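Afamin (Homo sapiens, PDB 6FAK) carries hydrophobic molecules in body fluids, binding vitamin E and keeping lipidated Wnt proteins soluble and active. Local coordinates at residues 276-281 against 294-299; 225-230 against 300-305; 406-411 against 524-529; 411-416 against 540-545. All blocks are in the same frame, centred on the assembly; numbering follows the deposited sequence.

Contact 1: residues 276-281 against 294-299; sequences SKIKEC and INSNKD
Lys277 and Asp299 bring their backbones to 6.0 Å between CA atoms, and Ile278 and Ser296 come nearly as near, where the loop 276-281 runs past the end of helix 288-295 and the extended chain that leaves it. Lys277 contributes the largest share of the buried surface. Its CG stands anti to the carbonyl carbon (chi1 -59°), which sends an almost straight chain across the Asn297 side chain at about a right angle, with Lys277 CD 3.1 Å from Asn297 OD1. Further out, Lys277 CE rests 3.5 Å from Lys298 O; the chain bends at its last torsion, and the ammonium makes a long, weak ion pair with Asp300. Ser296 CB packs 3.5 Å from Lys277 O. Ser296 OG lies against the Ile278 CG2 methyl at 3.3 Å, but its hydrogen bond goes back to Ile293 O in the last turn of its own helix. One polar bond spans the segments, and it is weak: Ser276 N to Asp299 OD2, 3.1 Å and bent to 127° at the hydrogen. Cys281 SG approaches Ser296 CB and is tied to Cys292 on helix 288-295. That disulfide, with the neighbouring Cys268-Cys282, forms the paired adjacent-cysteine motif of the albumin fold, here within the second albumin domain and its hydrophobic-ligand region.

Contact 2: residues 225-230 against 300-305; sequences KFPKIE and DRPKDL
The Pro227 and Pro302 rings meet where two loops of the second albumin domain touch at the surface, with Pro227 CB 4.2 Å from Pro302 CD. Pro227 also presents its CG to the backbone of the other loop, 3.8 Å from Arg301 CA, while Arg301 CG lies beside Pro227 CB before the rest of the arginine leads away. The aromatic ring of Phe226 plays no part across the gap: one of its faces carries Lys225 CG, 3.8 Å above the plane and toward the rim, and the ring points inward onto Ile274 and Ser275. Both prolines sit in type I beta turns, Phe226 to Ile229 and Pro302 to Leu305, each closed by its own backbone hydrogen bond. No hydrogen bond joins the two segments; Pro227 O instead accepts from Arg339 NH1 on helix 326-339. The long Lys228 chain heads off from the contact, but at its root Lys228 CB rests 3.7 Å from Pro302 CG.

Contact 3: residues 406-411 against 524-529; sequences LKYHYL and RKTDRF
Lys407 and Asp527 form a salt bridge between two helices of the third albumin domain, 376-417 and 521-536; the axes of 406-411 and 524-529 approach to 10.8 Å at a crossing angle of -37°. The tight part gathers round the buried aspartate. Lys407 leaves its helix with CG anti to the backbone N, then bends twice near its end, so that NZ meets Asp527 OD1 at 2.8 Å on the syn side, 22° out of the carboxylate plane. Gln523 NE2 gives the same oxygen a second hydrogen bond. Leu411 CD1 lies over a face of the carboxylate, 3.9 Å from Asp527 CG. The looser flank is that of Tyr408 and Thr526, both partly exposed: Tyr408 OH stands 3.7 Å from Thr526 CG2, while Phe549 of helix 542-560 packs edge-to-face with the tyrosine ring. Ring and carboxylate planes are 79° apart, and Asp527 OD1 sits in the plane of the Tyr408 ring at its edge, 3.5 Å from CE1.

Contact 4: residues 411-416 against 540-545; sequences LIRLTK and LTDEEL
A salt-bridge network at the N-terminus of helix 542-560 joins it to helix 376-417 in the third albumin domain, with Asp542 between Arg413 and Lys416. The arginine takes the carboxylate side-on with two nitrogens: Arg413 NE donates to the syn lone pair of Asp542 OD2 at 2.7 Å, and Arg413 NH2 gives OD1 a nearly straight bond of 3.1 Å at 177°. The two planes are turned 42° from each other, yet OD1 lies in the guanidinium plane. Lys416 bends at its second and fourth torsions (chi2 -75°), which curls the ammonium back to Asp542 OD1, 2.6 Å from NZ and nearly in line with the carboxylate C-O bond. Two cationic groups thus share OD1, which probably favours the charged carboxylate. Lys416 NZ also donates to Leu540 O at 2.9 Å, within the carbonyl plane, gripping the loop just ahead of the helix. That helix start is fixed by a capping box, Glu544 N to Thr541 OG1 and Thr541 N to Glu544 OE1. The Ile412 and Asp542 side chains run antiparallel past each other, with CG2 beside OD1, and Ile412 CG2 also makes a loose apolar contact with Leu545 CD1 at 4.3 Å. Tighter than usual is the approach of Lys416 and Leu545, tip to tip, with CE 3.4 Å from CD1.

Contacts 1 and 2 lie in the second albumin domain, contacts 3 and 4 in the third. The first two have centres 14 Å apart and touch: Asp299 N probably donates to Lys225 O at 3.2 Å, and contact 1 is nested in the loop that contact 2 closes. Segments 225-230, 276-281 and nearly all of 294-299 fall within the hydrophobic-ligand region. Contacts 3 and 4, centres 11 Å apart, share Leu411 and set helix 376-417 against two helices consecutive in the chain, 521-536 and 542-560. The two groups stay well separated: contacts 1 and 3 are about 21 Å apart between nearest atoms, contacts 2 and 4 about 29 Å.

Contact 1: residues 276-281 against 294-299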
loop_
_atom_site.group_PDB
_atom_site.type_symbol
_atom_site.label_atom_id
_atom_site.label_comp_id
_atom_site.label_asym_id
_atom_site.label_seq_id
_atom_site.Cartn_x
_atom_site.Cartn_y
_atom_site.Cartn_z
ATOM N N SER A 276 -2.700 -12.424 -24.131
ATOM C CA SER A 276 -1.645 -12.722 -25.080
ATOM C C SER A 276 -0.245 -12.541 -24.473
ATOM O O SER A 276 0.702 -13.161 -24.957
ATOM C CB SER A 276 -1.815 -11.794 -26.286
ATOM O OG SER A 276 -1.048 -12.226 -27.387
ATOM N N LYS A 277 -0.121 -11.715 -23.421
ATOM C CA LYS A 277 1.173 -11.245 -22.902
ATOM C C LYS A 277 1.578 -11.864 -21.547
ATOM O O LYS A 277 2.082 -11.151 -20.670
ATOM C CB LYS A 277 1.137 -9.715 -22.742
ATOM C CG LYS A 277 0.850 -8.921 -24.003
ATOM C CD LYS A 277 1.279 -7.471 -23.808
ATOM C CE LYS A 277 0.896 -6.573 -24.968
ATOM N NZ LYS A 277 1.449 -7.055 -26.259
ATOM N N ILE A 278 1.372 -13.173 -21.374
ATOM C CA ILE A 278 1.654 -13.847 -20.086
ATOM C C ILE A 278 2.184 -15.291 -20.236
ATOM O O ILE A 278 1.945 -16.141 -19.372
ATOM C CB ILE A 278 0.389 -13.845 -19.169
ATOM C CG1 ILE A 278 -0.819 -14.436 -19.913
ATOM C CG2 ILE A 278 0.071 -12.438 -18.658
ATOM C CD1 ILE A 278 -1.866 -15.040 -19.006
ATOM N N LYS A 279 2.928 -15.563 -21.308
ATOM C CA LYS A 279 3.385 -16.934 -21.600
ATOM C C LYS A 279 4.560 -17.363 -20.733
ATOM O O LYS A 279 4.566 -18.473 -20.198
ATOM C CB LYS A 279 3.767 -17.078 -23.069
ATOM C CG LYS A 279 3.832 -18.521 -23.549
ATOM C CD LYS A 279 2.480 -19.227 -23.535
ATOM C CE LYS A 279 1.456 -18.504 -24.403
ATOM N NZ LYS A 279 0.318 -19.375 -24.797
ATOM N N GLU A 280 5.556 -16.485 -20.617
ATOM C CA GLU A 280 6.727 -16.734 -19.766
ATOM C C GLU A 280 6.332 -16.756 -18.288
ATOM O O GLU A 280 7.041 -17.358 -17.474
ATOM C CB GLU A 280 7.843 -15.696 -20.003
ATOM C CG GLU A 280 9.237 -16.164 -19.574
ATOM C CD GLU A 280 10.113 -15.047 -19.021
ATOM O OE1 GLU A 280 10.699 -15.229 -17.927
ATOM O OE2 GLU A 280 10.213 -13.986 -19.677
ATOM N N CYS A 281 5.221 -16.092 -17.945
ATOM C CA CYS A 281 4.654 -16.182 -16.605
ATOM C C CYS A 281 4.028 -17.563 -16.365
ATOM O O CYS A 281 4.361 -18.200 -15.372
ATOM C CB CYS A 281 3.624 -15.077 -16.342
ATOM S SG CYS A 281 4.174 -13.341 -16.397
ATOM N N ILE A 294 1.078 -10.478 -12.341
ATOM C CA ILE A 294 0.723 -9.160 -11.796
ATOM C C ILE A 294 1.557 -8.022 -12.425
ATOM O O ILE A 294 1.041 -6.927 -12.647
ATOM C CB ILE A 294 0.785 -9.125 -10.236
ATOM C CG1 ILE A 294 -0.293 -10.045 -9.639
ATOM C CG2 ILE A 294 0.520 -7.714 -9.707
ATOM C CD1 ILE A 294 -0.219 -10.239 -8.138
ATOM N N ASN A 295 2.829 -8.294 -12.716
ATOM C CA ASN A 295 3.720 -7.326 -13.359
ATOM C C ASN A 295 3.665 -7.295 -14.891
ATOM O O ASN A 295 4.212 -6.368 -15.482
ATOM C CB ASN A 295 5.175 -7.558 -12.907
ATOM C CG ASN A 295 5.455 -6.980 -11.535
ATOM O OD1 ASN A 295 5.973 -5.868 -11.412
ATOM N ND2 ASN A 295 5.088 -7.720 -10.496
ATOM N N SER A 296 3.031 -8.272 -15.544
ATOM C CA SER A 296 2.953 -8.246 -17.003
ATOM C C SER A 296 2.175 -6.997 -17.424
ATOM O O SER A 296 1.330 -6.489 -16.671
ATOM C CB SER A 296 2.333 -9.522 -17.565
ATOM O OG SER A 296 0.964 -9.640 -17.216
ATOM N N ASN A 297 2.502 -6.462 -18.594
ATOM C CA ASN A 297 1.832 -5.249 -19.081
ATOM C C ASN A 297 0.416 -5.564 -19.588
ATOM O O ASN A 297 0.035 -6.742 -19.746
ATOM C CB ASN A 297 2.678 -4.501 -20.137
ATOM C CG ASN A 297 3.117 -5.380 -21.300
ATOM O OD1 ASN A 297 2.844 -6.580 -21.331
ATOM N ND2 ASN A 297 3.827 -4.780 -22.255
ATOM N N LYS A 298 -0.358 -4.499 -19.809
ATOM C CA LYS A 298 -1.731 -4.603 -20.317
ATOM C C LYS A 298 -1.703 -5.183 -21.734
ATOM O O LYS A 298 -0.902 -4.756 -22.575
ATOM C CB LYS A 298 -2.453 -3.242 -20.321
ATOM C CG LYS A 298 -2.552 -2.545 -18.952
ATOM C CD LYS A 298 -3.510 -1.340 -18.988
ATOM C CE LYS A 298 -2.885 -0.018 -18.536
ATOM N NZ LYS A 298 -2.957 0.251 -17.067
ATOM N N ASP A 299 -2.551 -6.179 -21.975
ATOM C CA ASP A 299 -2.732 -6.759 -23.307
ATOM C C ASP A 299 -3.293 -5.678 -24.249
ATOM O O ASP A 299 -3.920 -4.711 -23.792
ATOM C CB ASP A 299 -3.672 -7.974 -23.205
ATOM C CG ASP A 299 -3.784 -8.776 -24.495
ATOM O OD1 ASP A 299 -3.276 -8.352 -25.549
ATOM O OD2 ASP A 299 -4.401 -9.857 -24.456
#

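Contact 2: residues 225-230 against 300-305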
loop_
_atom_site.group_PDB
_atom_site.type_symbol
_atom_site.label_atom_id
_atom_site.label_comp_id
_atom_site.label_asym_id
_atom_site.label_seq_id
_atom_site.Cartn_x
_atom_site.Cartn_y
_atom_site.Cartn_z
ATOM N N LYS A 225 -6.552 -4.836 -17.882
ATOM C CA LYS A 225 -5.425 -5.718 -18.134
ATOM C C LYS A 225 -5.708 -6.776 -19.198
ATOM O O LYS A 225 -4.816 -7.107 -19.991
ATOM C CB LYS A 225 -5.020 -6.404 -16.828
ATOM C CG LYS A 225 -3.705 -7.163 -16.920
ATOM C CD LYS A 225 -3.418 -7.854 -15.602
ATOM C CE LYS A 225 -2.038 -8.509 -15.567
ATOM N NZ LYS A 225 -1.059 -7.579 -14.928
ATOM N N PHE A 226 -6.929 -7.312 -19.211
ATOM C CA PHE A 226 -7.316 -8.388 -20.138
ATOM C C PHE A 226 -8.519 -7.935 -20.943
ATOM O O PHE A 226 -9.605 -8.478 -20.803
ATOM C CB PHE A 226 -7.664 -9.668 -19.370
ATOM C CG PHE A 226 -6.574 -10.144 -18.446
ATOM C CD1 PHE A 226 -5.289 -10.366 -18.921
ATOM C CD2 PHE A 226 -6.842 -10.415 -17.114
ATOM C CE1 PHE A 226 -4.278 -10.800 -18.084
ATOM C CE2 PHE A 226 -5.840 -10.854 -16.261
ATOM C CZ PHE A 226 -4.545 -11.047 -16.752
ATOM N N PRO A 227 -8.332 -6.953 -21.821
ATOM C CA PRO A 227 -9.491 -6.369 -22.472
ATOM C C PRO A 227 -10.168 -7.283 -23.497
ATOM O O PRO A 227 -11.269 -6.967 -23.915
ATOM C CB PRO A 227 -8.922 -5.138 -23.153
ATOM C CG PRO A 227 -7.493 -5.442 -23.369
ATOM C CD PRO A 227 -7.093 -6.243 -22.183
ATOM N N LYS A 228 -9.552 -8.401 -23.864
ATOM C CA LYS A 228 -10.223 -9.357 -24.757
ATOM C C LYS A 228 -11.061 -10.423 -24.016
ATOM O O LYS A 228 -11.725 -11.213 -24.657
ATOM C CB LYS A 228 -9.197 -9.986 -25.726
ATOM C CG LYS A 228 -8.486 -11.235 -25.246
ATOM C CD LYS A 228 -7.622 -11.880 -26.339
ATOM C CE LYS A 228 -8.026 -13.336 -26.613
ATOM N NZ LYS A 228 -6.869 -14.156 -27.059
ATOM N N ILE A 229 -11.053 -10.441 -22.680
ATOM C CA ILE A 229 -11.805 -11.434 -21.901
ATOM C C ILE A 229 -13.315 -11.296 -22.082
ATOM O O ILE A 229 -13.804 -10.180 -22.230
ATOM C CB ILE A 229 -11.432 -11.298 -20.393
ATOM C CG1 ILE A 229 -11.867 -12.511 -19.577
ATOM C CG2 ILE A 229 -12.016 -10.007 -19.785
ATOM C CD1 ILE A 229 -11.381 -12.395 -18.135
ATOM N N GLU A 230 -14.063 -12.406 -22.058
ATOM C CA GLU A 230 -15.566 -12.372 -22.038
ATOM C C GLU A 230 -16.105 -12.045 -20.673
ATOM O O GLU A 230 -15.533 -12.478 -19.657
ATOM C CB GLU A 230 -16.213 -13.686 -22.536
ATOM C CG GLU A 230 -17.087 -14.512 -21.548
ATOM C CD GLU A 230 -18.607 -14.615 -21.861
ATOM O OE1 GLU A 230 -19.395 -13.624 -21.621
ATOM O OE2 GLU A 230 -19.046 -15.750 -22.261
ATOM N N ASP A 300 -3.029 -5.823 -25.547
ATOM C CA ASP A 300 -3.569 -4.908 -26.561
ATOM C C ASP A 300 -5.075 -5.112 -26.619
ATOM O O ASP A 300 -5.547 -6.254 -26.557
ATOM C CB ASP A 300 -2.998 -5.193 -27.963
ATOM C CG ASP A 300 -1.473 -5.151 -28.020
ATOM O OD1 ASP A 300 -0.823 -4.837 -27.001
ATOM O OD2 ASP A 300 -0.927 -5.443 -29.109
ATOM N N ARG A 301 -5.825 -4.015 -26.743
ATOM C CA ARG A 301 -7.274 -4.093 -26.951
ATOM C C ARG A 301 -7.570 -4.781 -28.271
ATOM O O ARG A 301 -6.816 -4.605 -29.230
ATOM C CB ARG A 301 -7.912 -2.708 -26.997
ATOM C CG ARG A 301 -8.288 -2.135 -25.647
ATOM C CD ARG A 301 -8.918 -0.773 -25.864
ATOM N NE ARG A 301 -7.918 0.254 -26.161
ATOM C CZ ARG A 301 -8.155 1.417 -26.775
ATOM N NH1 ARG A 301 -9.384 1.718 -27.217
ATOM N NH2 ARG A 301 -7.163 2.280 -26.962
ATOM N N PRO A 302 -8.657 -5.575 -28.323
ATOM C CA PRO A 302 -9.149 -6.012 -29.627
ATOM C C PRO A 302 -9.291 -4.817 -30.577
ATOM O O PRO A 302 -10.117 -3.946 -30.348
ATOM C CB PRO A 302 -10.507 -6.646 -29.291
ATOM C CG PRO A 302 -10.331 -7.177 -27.908
ATOM C CD PRO A 302 -9.352 -6.261 -27.216
ATOM N N LYS A 303 -8.404 -4.753 -31.572
ATOM C CA LYS A 303 -8.488 -3.825 -32.727
ATOM C C LYS A 303 -9.913 -3.320 -33.109
ATOM O O LYS A 303 -10.096 -2.124 -33.396
ATOM C CB LYS A 303 -7.771 -4.443 -33.955
ATOM C CG LYS A 303 -8.044 -5.931 -34.222
ATOM C CD LYS A 303 -7.154 -6.534 -35.313
ATOM C CE LYS A 303 -7.392 -5.925 -36.691
ATOM N NZ LYS A 303 -6.353 -4.920 -37.054
ATOM N N ASP A 304 -10.908 -4.213 -33.067
ATOM C CA ASP A 304 -12.316 -3.843 -33.283
ATOM C C ASP A 304 -13.061 -3.119 -32.114
ATOM O O ASP A 304 -14.292 -2.984 -32.177
ATOM C CB ASP A 304 -13.130 -5.089 -33.688
ATOM C CG ASP A 304 -13.614 -5.910 -32.479
ATOM O OD1 ASP A 304 -12.785 -6.346 -31.638
ATOM O OD2 ASP A 304 -14.842 -6.108 -32.372
ATOM N N LEU A 305 -12.348 -2.656 -31.078
ATOM C CA LEU A 305 -12.982 -1.972 -29.930
ATOM C C LEU A 305 -13.021 -0.436 -30.100
ATOM O O LEU A 305 -11.994 0.238 -29.979
ATOM C CB LEU A 305 -12.288 -2.359 -28.606
ATOM C CG LEU A 305 -13.132 -2.974 -27.487
ATOM C CD1 LEU A 305 -13.646 -4.361 -27.857
ATOM C CD2 LEU A 305 -12.312 -3.071 -26.211
#

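Contact 3: residues 406-411 against 524-529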
loop_
_atom_site.group_PDB
_atom_site.type_symbol
_atom_site.label_atom_id
_atom_site.label_comp_id
_atom_site.label_asym_id
_atom_site.label_seq_id
_atom_site.Cartn_x
_atom_site.Cartn_y
_atom_site.Cartn_z
ATOM N N LEU A 406 8.754 20.132 -4.440
ATOM C CA LEU A 406 7.367 19.738 -4.418
ATOM C C LEU A 406 7.032 19.032 -3.112
ATOM O O LEU A 406 5.958 19.234 -2.601
ATOM C CB LEU A 406 7.001 18.788 -5.588
ATOM C CG LEU A 406 5.492 18.487 -5.744
ATOM C CD1 LEU A 406 4.597 19.721 -5.781
ATOM C CD2 LEU A 406 5.235 17.633 -6.974
ATOM N N LYS A 407 7.933 18.172 -2.632
ATOM C CA LYS A 407 7.740 17.446 -1.375
ATOM C C LYS A 407 7.471 18.420 -0.211
ATOM O O LYS A 407 6.536 18.196 0.561
ATOM C CB LYS A 407 8.915 16.528 -1.070
ATOM C CG LYS A 407 8.741 15.673 0.175
ATOM C CD LYS A 407 9.771 14.573 0.364
ATOM C CE LYS A 407 11.236 14.979 0.177
ATOM N NZ LYS A 407 11.639 16.301 0.719
ATOM N N TYR A 408 8.231 19.517 -0.147
ATOM C CA TYR A 408 8.094 20.493 0.934
ATOM C C TYR A 408 6.723 21.144 0.929
ATOM O O TYR A 408 6.117 21.365 2.002
ATOM C CB TYR A 408 9.242 21.531 0.841
ATOM C CG TYR A 408 10.627 20.927 0.904
ATOM C CD1 TYR A 408 10.903 19.826 1.729
ATOM C CD2 TYR A 408 11.671 21.450 0.145
ATOM C CE1 TYR A 408 12.170 19.294 1.806
ATOM C CE2 TYR A 408 12.944 20.920 0.194
ATOM C CZ TYR A 408 13.188 19.856 1.021
ATOM O OH TYR A 408 14.418 19.283 1.064
ATOM N N HIS A 409 6.167 21.385 -0.264
ATOM C CA HIS A 409 4.814 21.912 -0.393
ATOM C C HIS A 409 3.757 20.913 0.155
ATOM O O HIS A 409 2.816 21.333 0.893
ATOM C CB HIS A 409 4.484 22.321 -1.842
ATOM C CG HIS A 409 5.199 23.562 -2.306
ATOM N ND1 HIS A 409 4.587 24.531 -3.072
ATOM C CD2 HIS A 409 6.460 24.007 -2.086
ATOM C CE1 HIS A 409 5.441 25.511 -3.312
ATOM N NE2 HIS A 409 6.590 25.216 -2.728
ATOM N N TYR A 410 3.942 19.641 -0.134
ATOM C CA TYR A 410 3.072 18.568 0.368
ATOM C C TYR A 410 3.149 18.352 1.887
ATOM O O TYR A 410 2.121 18.111 2.547
ATOM C CB TYR A 410 3.291 17.242 -0.379
ATOM C CG TYR A 410 2.636 17.252 -1.761
ATOM C CD1 TYR A 410 1.307 17.649 -1.916
ATOM C CD2 TYR A 410 3.313 16.845 -2.897
ATOM C CE1 TYR A 410 0.690 17.667 -3.158
ATOM C CE2 TYR A 410 2.698 16.880 -4.156
ATOM C CZ TYR A 410 1.393 17.309 -4.264
ATOM O OH TYR A 410 0.725 17.330 -5.458
ATOM N N LEU A 411 4.357 18.432 2.405
ATOM C CA LEU A 411 4.591 18.328 3.835
ATOM C C LEU A 411 3.907 19.455 4.576
ATOM O O LEU A 411 3.288 19.228 5.608
ATOM C CB LEU A 411 6.112 18.270 4.123
ATOM C CG LEU A 411 6.784 16.983 3.678
ATOM C CD1 LEU A 411 8.271 17.149 3.945
ATOM C CD2 LEU A 411 6.291 15.749 4.420
ATOM N N ARG A 524 15.474 12.711 5.356
ATOM C CA ARG A 524 14.441 12.474 6.354
ATOM C C ARG A 524 14.519 13.486 7.517
ATOM O O ARG A 524 13.492 13.962 7.986
ATOM C CB ARG A 524 14.441 11.013 6.854
ATOM C CG ARG A 524 13.158 10.640 7.604
ATOM C CD ARG A 524 12.854 9.140 7.655
ATOM N NE ARG A 524 11.912 8.736 6.611
ATOM C CZ ARG A 524 10.590 8.522 6.743
ATOM N NH1 ARG A 524 9.967 8.666 7.934
ATOM N NH2 ARG A 524 9.875 8.174 5.680
ATOM N N LYS A 525 15.725 13.841 7.922
ATOM C CA LYS A 525 15.966 14.881 8.936
ATOM C C LYS A 525 15.460 16.256 8.554
ATOM O O LYS A 525 14.863 16.972 9.378
ATOM C CB LYS A 525 17.465 14.968 9.254
ATOM C CG LYS A 525 18.025 16.341 9.683
ATOM C CD LYS A 525 17.604 16.775 11.101
ATOM C CE LYS A 525 17.555 18.303 11.295
ATOM N NZ LYS A 525 17.198 18.719 12.690
ATOM N N THR A 526 15.756 16.664 7.330
ATOM C CA THR A 526 15.198 17.899 6.773
ATOM C C THR A 526 13.649 17.880 6.756
ATOM O O THR A 526 13.002 18.874 7.118
ATOM C CB THR A 526 15.735 18.105 5.360
ATOM O OG1 THR A 526 17.155 18.263 5.458
ATOM C CG2 THR A 526 15.109 19.350 4.661
ATOM N N ASP A 527 13.101 16.730 6.353
ATOM C CA ASP A 527 11.665 16.543 6.241
ATOM C C ASP A 527 10.999 16.646 7.621
ATOM O O ASP A 527 9.952 17.284 7.763
ATOM C CB ASP A 527 11.341 15.226 5.542
ATOM C CG ASP A 527 11.690 15.232 4.060
ATOM O OD1 ASP A 527 12.129 16.248 3.474
ATOM O OD2 ASP A 527 11.514 14.184 3.421
ATOM N N ARG A 528 11.626 16.050 8.624
ATOM C CA ARG A 528 11.111 16.123 9.983
ATOM C C ARG A 528 11.148 17.500 10.550
ATOM O O ARG A 528 10.210 17.903 11.227
ATOM C CB ARG A 528 11.844 15.231 10.967
ATOM C CG ARG A 528 11.747 13.758 10.702
ATOM C CD ARG A 528 12.575 13.095 11.799
ATOM N NE ARG A 528 12.711 11.672 11.579
ATOM C CZ ARG A 528 13.792 11.016 11.155
ATOM N NH1 ARG A 528 14.936 11.660 10.911
ATOM N NH2 ARG A 528 13.736 9.692 11.004
ATOM N N PHE A 529 12.220 18.217 10.253
ATOM C CA PHE A 529 12.325 19.641 10.645
ATOM C C PHE A 529 11.144 20.468 10.139
ATOM O O PHE A 529 10.500 21.225 10.911
ATOM C CB PHE A 529 13.698 20.222 10.196
ATOM C CG PHE A 529 13.834 21.692 10.423
ATOM C CD1 PHE A 529 13.410 22.607 9.458
ATOM C CD2 PHE A 529 14.394 22.163 11.587
ATOM C CE1 PHE A 529 13.492 23.976 9.669
ATOM C CE2 PHE A 529 14.471 23.546 11.826
ATOM C CZ PHE A 529 14.011 24.456 10.848
#

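Contact 4: residues 411-416 against 540-545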
loop_
_atom_site.group_PDB
_atom_site.type_symbol
_atom_site.label_atom_id
_atom_site.label_comp_id
_atom_site.label_asym_id
_atom_site.label_seq_id
_atom_site.Cartn_x
_atom_site.Cartn_y
_atom_site.Cartn_z
ATOM N N LEU A 411 4.357 18.432 2.405
ATOM C CA LEU A 411 4.591 18.328 3.835
ATOM C C LEU A 411 3.907 19.455 4.576
ATOM O O LEU A 411 3.288 19.228 5.608
ATOM C CB LEU A 411 6.112 18.270 4.123
ATOM C CG LEU A 411 6.784 16.983 3.678
ATOM C CD1 LEU A 411 8.271 17.149 3.945
ATOM C CD2 LEU A 411 6.291 15.749 4.420
ATOM N N ILE A 412 4.008 20.677 4.078
ATOM C CA ILE A 412 3.286 21.810 4.684
ATOM C C ILE A 412 1.742 21.566 4.682
ATOM O O ILE A 412 1.067 21.651 5.732
ATOM C CB ILE A 412 3.634 23.169 3.970
ATOM C CG1 ILE A 412 5.093 23.559 4.256
ATOM C CG2 ILE A 412 2.697 24.276 4.470
ATOM C CD1 ILE A 412 5.646 24.720 3.433
ATOM N N ARG A 413 1.214 21.220 3.523
ATOM C CA ARG A 413 -0.236 21.018 3.341
ATOM C C ARG A 413 -0.750 19.873 4.189
ATOM O O ARG A 413 -1.746 20.047 4.875
ATOM C CB ARG A 413 -0.593 20.775 1.867
ATOM C CG ARG A 413 -0.798 22.090 1.104
ATOM C CD ARG A 413 -2.203 22.708 1.346
ATOM N NE ARG A 413 -2.189 23.744 2.394
ATOM C CZ ARG A 413 -3.208 24.070 3.196
ATOM N NH1 ARG A 413 -4.391 23.457 3.084
ATOM N NH2 ARG A 413 -3.052 25.011 4.101
ATOM N N LEU A 414 -0.070 18.733 4.141
ATOM C CA LEU A 414 -0.477 17.580 4.891
ATOM C C LEU A 414 -0.469 17.858 6.405
ATOM O O LEU A 414 -1.357 17.410 7.135
ATOM C CB LEU A 414 0.401 16.356 4.599
ATOM C CG LEU A 414 0.220 15.569 3.293
ATOM C CD1 LEU A 414 1.488 14.720 3.018
ATOM C CD2 LEU A 414 -0.991 14.662 3.434
ATOM N N THR A 415 0.592 18.511 6.879
ATOM C CA THR A 415 0.724 18.827 8.318
ATOM C C THR A 415 -0.374 19.815 8.770
ATOM O O THR A 415 -0.942 19.652 9.836
ATOM C CB THR A 415 2.143 19.321 8.658
ATOM O OG1 THR A 415 3.105 18.343 8.227
ATOM C CG2 THR A 415 2.312 19.491 10.101
ATOM N N LYS A 416 -0.697 20.802 7.949
ATOM C CA LYS A 416 -1.831 21.693 8.230
ATOM C C LYS A 416 -3.180 20.975 8.412
ATOM O O LYS A 416 -4.009 21.332 9.309
ATOM C CB LYS A 416 -1.992 22.749 7.115
ATOM C CG LYS A 416 -0.928 23.817 7.079
ATOM C CD LYS A 416 -1.089 24.838 8.182
ATOM C CE LYS A 416 -0.224 26.088 7.960
ATOM N NZ LYS A 416 -0.672 27.076 6.926
ATOM N N LEU A 540 0.703 30.320 11.024
ATOM C CA LEU A 540 1.286 30.979 9.845
ATOM C C LEU A 540 0.714 30.465 8.524
ATOM O O LEU A 540 0.244 29.318 8.431
ATOM C CB LEU A 540 2.836 30.816 9.822
ATOM C CG LEU A 540 3.646 31.445 10.960
ATOM C CD1 LEU A 540 5.124 31.494 10.588
ATOM C CD2 LEU A 540 3.114 32.813 11.374
ATOM N N THR A 541 0.725 31.321 7.498
ATOM C CA THR A 541 0.283 30.909 6.167
ATOM C C THR A 541 1.309 29.946 5.554
ATOM O O THR A 541 2.463 29.969 5.921
ATOM C CB THR A 541 0.129 32.092 5.154
ATOM O OG1 THR A 541 1.414 32.700 4.929
ATOM C CG2 THR A 541 -0.885 33.176 5.618
ATOM N N ASP A 542 0.868 29.132 4.608
ATOM C CA ASP A 542 1.763 28.274 3.844
ATOM C C ASP A 542 2.986 29.038 3.261
ATOM O O ASP A 542 4.108 28.543 3.322
ATOM C CB ASP A 542 1.025 27.611 2.701
ATOM C CG ASP A 542 0.037 26.528 3.178
ATOM O OD1 ASP A 542 -0.258 26.405 4.397
ATOM O OD2 ASP A 542 -0.441 25.800 2.306
ATOM N N GLU A 543 2.730 30.218 2.690
ATOM C CA GLU A 543 3.798 31.062 2.128
ATOM C C GLU A 543 4.812 31.512 3.192
ATOM O O GLU A 543 6.002 31.403 2.970
ATOM C CB GLU A 543 3.195 32.269 1.390
ATOM C CG GLU A 543 4.235 33.239 0.830
ATOM C CD GLU A 543 3.618 34.387 0.033
ATOM O OE1 GLU A 543 2.869 34.106 -0.926
ATOM O OE2 GLU A 543 3.896 35.563 0.356
ATOM N N GLU A 544 4.339 32.014 4.343
ATOM C CA GLU A 544 5.220 32.337 5.456
ATOM C C GLU A 544 6.058 31.150 5.939
ATOM O O GLU A 544 7.234 31.323 6.280
ATOM C CB GLU A 544 4.421 32.923 6.628
ATOM C CG GLU A 544 3.839 34.312 6.352
ATOM C CD GLU A 544 2.732 34.754 7.310
ATOM O OE1 GLU A 544 2.056 33.936 7.962
ATOM O OE2 GLU A 544 2.494 35.973 7.360
ATOM N N LEU A 545 5.440 29.959 6.012
ATOM C CA LEU A 545 6.165 28.755 6.409
ATOM C C LEU A 545 7.223 28.368 5.370
ATOM O O LEU A 545 8.317 28.018 5.731
ATOM C CB LEU A 545 5.205 27.568 6.645
ATOM C CG LEU A 545 4.331 27.770 7.883
ATOM C CD1 LEU A 545 3.114 26.862 7.830
ATOM C CD2 LEU A 545 5.088 27.530 9.153
#